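Local coordinates for protein nourseothricin acetyltransferase (Streptomyces noursei, PDB 5C82) that probably acetylates the antibiotic nourseothricin, as expected of a GNAT-family acetyltransferase, and so confers resistance to it, at residues D90-S98 and V108-H117. The protein carries 1 engineered substitution. Residues are numbered along the deposited sequence; the frame is centred on the assembly and turned at random.
Sequences DLAGFVVVS and VEDIEVAPEH
Val-95 and Ile-111 face each other as a non-hydrogen-bonded pair in the antiparallel hairpin of strands 91-100 and 105-113, at the middle of the mixed GNAT-fold sheet; the strand segments run at 172°. The packed face carries Val-95, Val-97, Val-108 and Ile-111. With CG1 of Val-95 set between its own N and carbonyl carbon, CG2 is swung across the strands, 3.6 Å from Val-108 CG1 and 3.8 Å from Ile-111 CB. Helix 122-137 covers this face, Leu-126 lying on Val-95 and Met-127 on Val-108.

Between the strands, Phe-94 and Glu-112 exchange a pair of backbone hydrogen bonds, and Val-96 N reaches Asp-110 O at 2.8 Å in an almost straight bond. The pattern then breaks in a classic beta bulge: Glu-109 N and Asp-110 N both turn to Val-96 O, each through a weak bond, which moves the register by one residue. Strand 105-113 is probably the GNAT strand, often bulged in this family, that leads into the acetyl-CoA-binding loop; Val-113 O is hydrogen-bonded to Arg-118 NE.

On the other face Phe-94 is buried, against Ile-23 of helix 20-25, but its neighbours Asp-110 and Glu-112 are partly exposed and polar. Asp-110 OD2 lies at the edge of the Phe-94 ring, near its plane and 3.4 Å from CE2, with ring and carboxylate 76° apart; Glu-112 runs alongside, its CB 3.9 Å from Phe-94 CE1. Asp-110 OD1 and Glu-112 OE2, both acceptors, form no hydrogen bond with each other. At the Ser-98 end, solvent-exposed Glu-109 bends at chi2, bringing OE2 to 3.1 Å from Ser-98 CB.

Beyond the last bridge, Ala-114 N donates to Ala-92 O at 2.8 Å. His-117, whose ND1 is hydrogen-bonded to Tyr-10 OH, lays one ring face against Ala-92 CB, a CH-pi contact 3.8 Å from the ring centroid and 13° off its normal.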
loop_
_atom_site.group_PDB
_atom_site.type_symbol
_atom_site.label_atom_id
_atom_site.label_comp_id
_atom_site.label_asym_id
_atom_site.label_seq_id
_atom_site.Cartn_x
_atom_site.Cartn_y
_atom_site.Cartn_z
ATOM N N ASP A 90 24.079 11.118 21.550
ATOM C CA ASP A 90 23.628 9.916 20.851
ATOM C C ASP A 90 22.251 10.119 20.252
ATOM O O ASP A 90 21.407 10.837 20.814
ATOM C CB ASP A 90 23.639 8.692 21.791
ATOM C CG ASP A 90 25.042 8.250 22.225
ATOM O OD1 ASP A 90 25.931 8.116 21.341
ATOM O OD2 ASP A 90 25.245 8.019 23.440
ATOM N N LEU A 91 22.023 9.474 19.107
ATOM C CA LEU A 91 20.746 9.522 18.431
ATOM C C LEU A 91 19.714 8.744 19.234
ATOM O O LEU A 91 19.917 7.575 19.538
ATOM C CB LEU A 91 20.874 9.005 17.010
ATOM C CG LEU A 91 19.636 9.180 16.128
ATOM C CD1 LEU A 91 19.305 10.645 15.898
ATOM C CD2 LEU A 91 19.827 8.485 14.844
ATOM N N ALA A 92 18.652 9.424 19.650
ATOM C CA ALA A 92 17.593 8.825 20.453
ATOM C C ALA A 92 16.528 8.278 19.525
ATOM O O ALA A 92 15.821 7.321 19.887
ATOM C CB ALA A 92 16.986 9.859 21.390
ATOM N N GLY A 93 16.419 8.882 18.339
ATOM C CA GLY A 93 15.408 8.470 17.387
ATOM C C GLY A 93 15.319 9.313 16.145
ATOM O O GLY A 93 15.918 10.389 16.073
ATOM N N PHE A 94 14.581 8.797 15.142
ATOM C CA PHE A 94 14.356 9.489 13.872
ATOM C C PHE A 94 13.003 9.141 13.284
ATOM O O PHE A 94 12.412 8.115 13.629
ATOM C CB PHE A 94 15.500 9.201 12.852
ATOM C CG PHE A 94 15.557 7.772 12.358
ATOM C CD1 PHE A 94 16.289 6.811 13.048
ATOM C CD2 PHE A 94 14.873 7.388 11.206
ATOM C CE1 PHE A 94 16.320 5.486 12.609
ATOM C CE2 PHE A 94 14.893 6.055 10.771
ATOM C CZ PHE A 94 15.619 5.112 11.473
ATOM N N VAL A 95 12.540 9.958 12.361
ATOM C CA VAL A 95 11.291 9.720 11.613
ATOM C C VAL A 95 11.541 10.183 10.172
ATOM O O VAL A 95 12.100 11.264 9.944
ATOM C CB VAL A 95 10.009 10.357 12.261
ATOM C CG1 VAL A 95 10.051 11.884 12.268
ATOM C CG2 VAL A 95 8.734 9.860 11.581
ATOM N N VAL A 96 11.183 9.339 9.218
ATOM C CA VAL A 96 11.322 9.647 7.803
ATOM C C VAL A 96 9.894 9.790 7.317
ATOM O O VAL A 96 9.058 8.912 7.573
ATOM C CB VAL A 96 12.120 8.565 7.001
ATOM C CG1 VAL A 96 12.309 8.983 5.537
ATOM C CG2 VAL A 96 13.466 8.256 7.656
ATOM N N VAL A 97 9.616 10.906 6.645
ATOM C CA VAL A 97 8.307 11.224 6.093
ATOM C C VAL A 97 8.409 11.514 4.611
ATOM O O VAL A 97 9.447 11.984 4.125
ATOM C CB VAL A 97 7.528 12.326 6.878
ATOM C CG1 VAL A 97 7.385 11.964 8.357
ATOM C CG2 VAL A 97 8.137 13.727 6.708
ATOM N N SER A 98 7.328 11.213 3.892
ATOM C CA SER A 98 7.200 11.448 2.463
ATOM C C SER A 98 5.772 11.958 2.224
ATOM O O SER A 98 4.831 11.428 2.810
ATOM C CB SER A 98 7.451 10.152 1.701
ATOM O OG SER A 98 6.973 10.241 0.373
ATOM N N VAL A 108 4.476 8.067 6.864
ATOM C CA VAL A 108 5.551 7.944 7.847
ATOM C C VAL A 108 6.277 6.696 7.354
ATOM O O VAL A 108 5.792 5.580 7.573
ATOM C CB VAL A 108 5.017 7.812 9.309
ATOM C CG1 VAL A 108 6.168 7.661 10.298
ATOM C CG2 VAL A 108 4.123 8.999 9.692
ATOM N N GLU A 109 7.346 6.882 6.570
ATOM C CA GLU A 109 8.090 5.763 5.955
ATOM C C GLU A 109 8.758 4.886 6.992
ATOM O O GLU A 109 8.732 3.660 6.893
ATOM C CB GLU A 109 9.155 6.271 4.975
ATOM C CG GLU A 109 8.641 7.218 3.911
ATOM C CD GLU A 109 8.251 6.580 2.594
ATOM O OE1 GLU A 109 7.671 5.469 2.608
ATOM O OE2 GLU A 109 8.480 7.224 1.546
ATOM N N ASP A 110 9.339 5.518 8.004
ATOM C CA ASP A 110 10.076 4.836 9.044
ATOM C C ASP A 110 10.063 5.706 10.263
ATOM O O ASP A 110 10.131 6.914 10.132
ATOM C CB ASP A 110 11.533 4.638 8.549
ATOM C CG ASP A 110 12.322 3.498 9.186
ATOM O OD1 ASP A 110 11.700 2.639 9.856
ATOM O OD2 ASP A 110 13.557 3.466 9.013
ATOM N N ILE A 111 9.965 5.106 11.447
ATOM C CA ILE A 111 10.072 5.788 12.745
ATOM C C ILE A 111 10.726 4.798 13.703
ATOM O O ILE A 111 10.285 3.652 13.782
ATOM C CB ILE A 111 8.758 6.440 13.281
ATOM C CG1 ILE A 111 9.009 7.165 14.644
ATOM C CG2 ILE A 111 7.572 5.431 13.329
ATOM C CD1 ILE A 111 7.853 8.032 15.194
ATOM N N GLU A 112 11.821 5.199 14.347
ATOM C CA GLU A 112 12.540 4.337 15.280
ATOM C C GLU A 112 13.127 5.099 16.437
ATOM O O GLU A 112 13.628 6.206 16.258
ATOM C CB GLU A 112 13.596 3.481 14.563
ATOM C CG GLU A 112 13.103 2.069 14.273
ATOM C CD GLU A 112 13.489 1.513 12.918
ATOM O OE1 GLU A 112 14.699 1.505 12.591
ATOM O OE2 GLU A 112 12.579 1.029 12.206
ATOM N N VAL A 113 12.995 4.533 17.637
ATOM C CA VAL A 113 13.484 5.099 18.879
ATOM C C VAL A 113 14.439 4.060 19.505
ATOM O O VAL A 113 14.110 2.875 19.504
ATOM C CB VAL A 113 12.303 5.518 19.813
ATOM C CG1 VAL A 113 12.785 6.038 21.178
ATOM C CG2 VAL A 113 11.420 6.561 19.144
ATOM N N ALA A 114 15.636 4.497 19.988
ATOM C CA ALA A 114 16.632 3.620 20.636
ATOM C C ALA A 114 15.972 3.003 21.871
ATOM O O ALA A 114 15.225 3.709 22.540
ATOM C CB ALA A 114 17.882 4.396 21.011
ATOM N N PRO A 115 16.136 1.675 22.104
ATOM C CA PRO A 115 15.386 0.990 23.185
ATOM C C PRO A 115 15.390 1.636 24.557
ATOM O O PRO A 115 14.355 1.582 25.217
ATOM C CB PRO A 115 16.002 -0.419 23.239
ATOM C CG PRO A 115 17.176 -0.392 22.319
ATOM C CD PRO A 115 16.954 0.711 21.342
ATOM N N GLU A 116 16.510 2.272 24.957
ATOM C CA GLU A 116 16.682 2.972 26.243
ATOM C C GLU A 116 15.817 4.246 26.309
ATOM O O GLU A 116 15.473 4.711 27.401
ATOM C CB GLU A 116 18.157 3.385 26.456
ATOM C CG GLU A 116 19.216 2.489 25.824
ATOM C CD GLU A 116 19.588 2.827 24.392
ATOM O OE1 GLU A 116 20.125 3.933 24.156
ATOM O OE2 GLU A 116 19.373 1.966 23.508
ATOM N N HIS A 117 15.522 4.836 25.133
ATOM C CA HIS A 117 14.751 6.073 25.000
ATOM C C HIS A 117 13.273 5.812 24.807
ATOM O O HIS A 117 12.477 6.756 24.777
ATOM C CB HIS A 117 15.340 6.940 23.878
ATOM C CG HIS A 117 16.760 7.325 24.147
ATOM N ND1 HIS A 117 17.081 8.302 25.081
ATOM C CD2 HIS A 117 17.905 6.822 23.631
ATOM C CE1 HIS A 117 18.400 8.376 25.085
ATOM N NE2 HIS A 117 18.941 7.505 24.228
#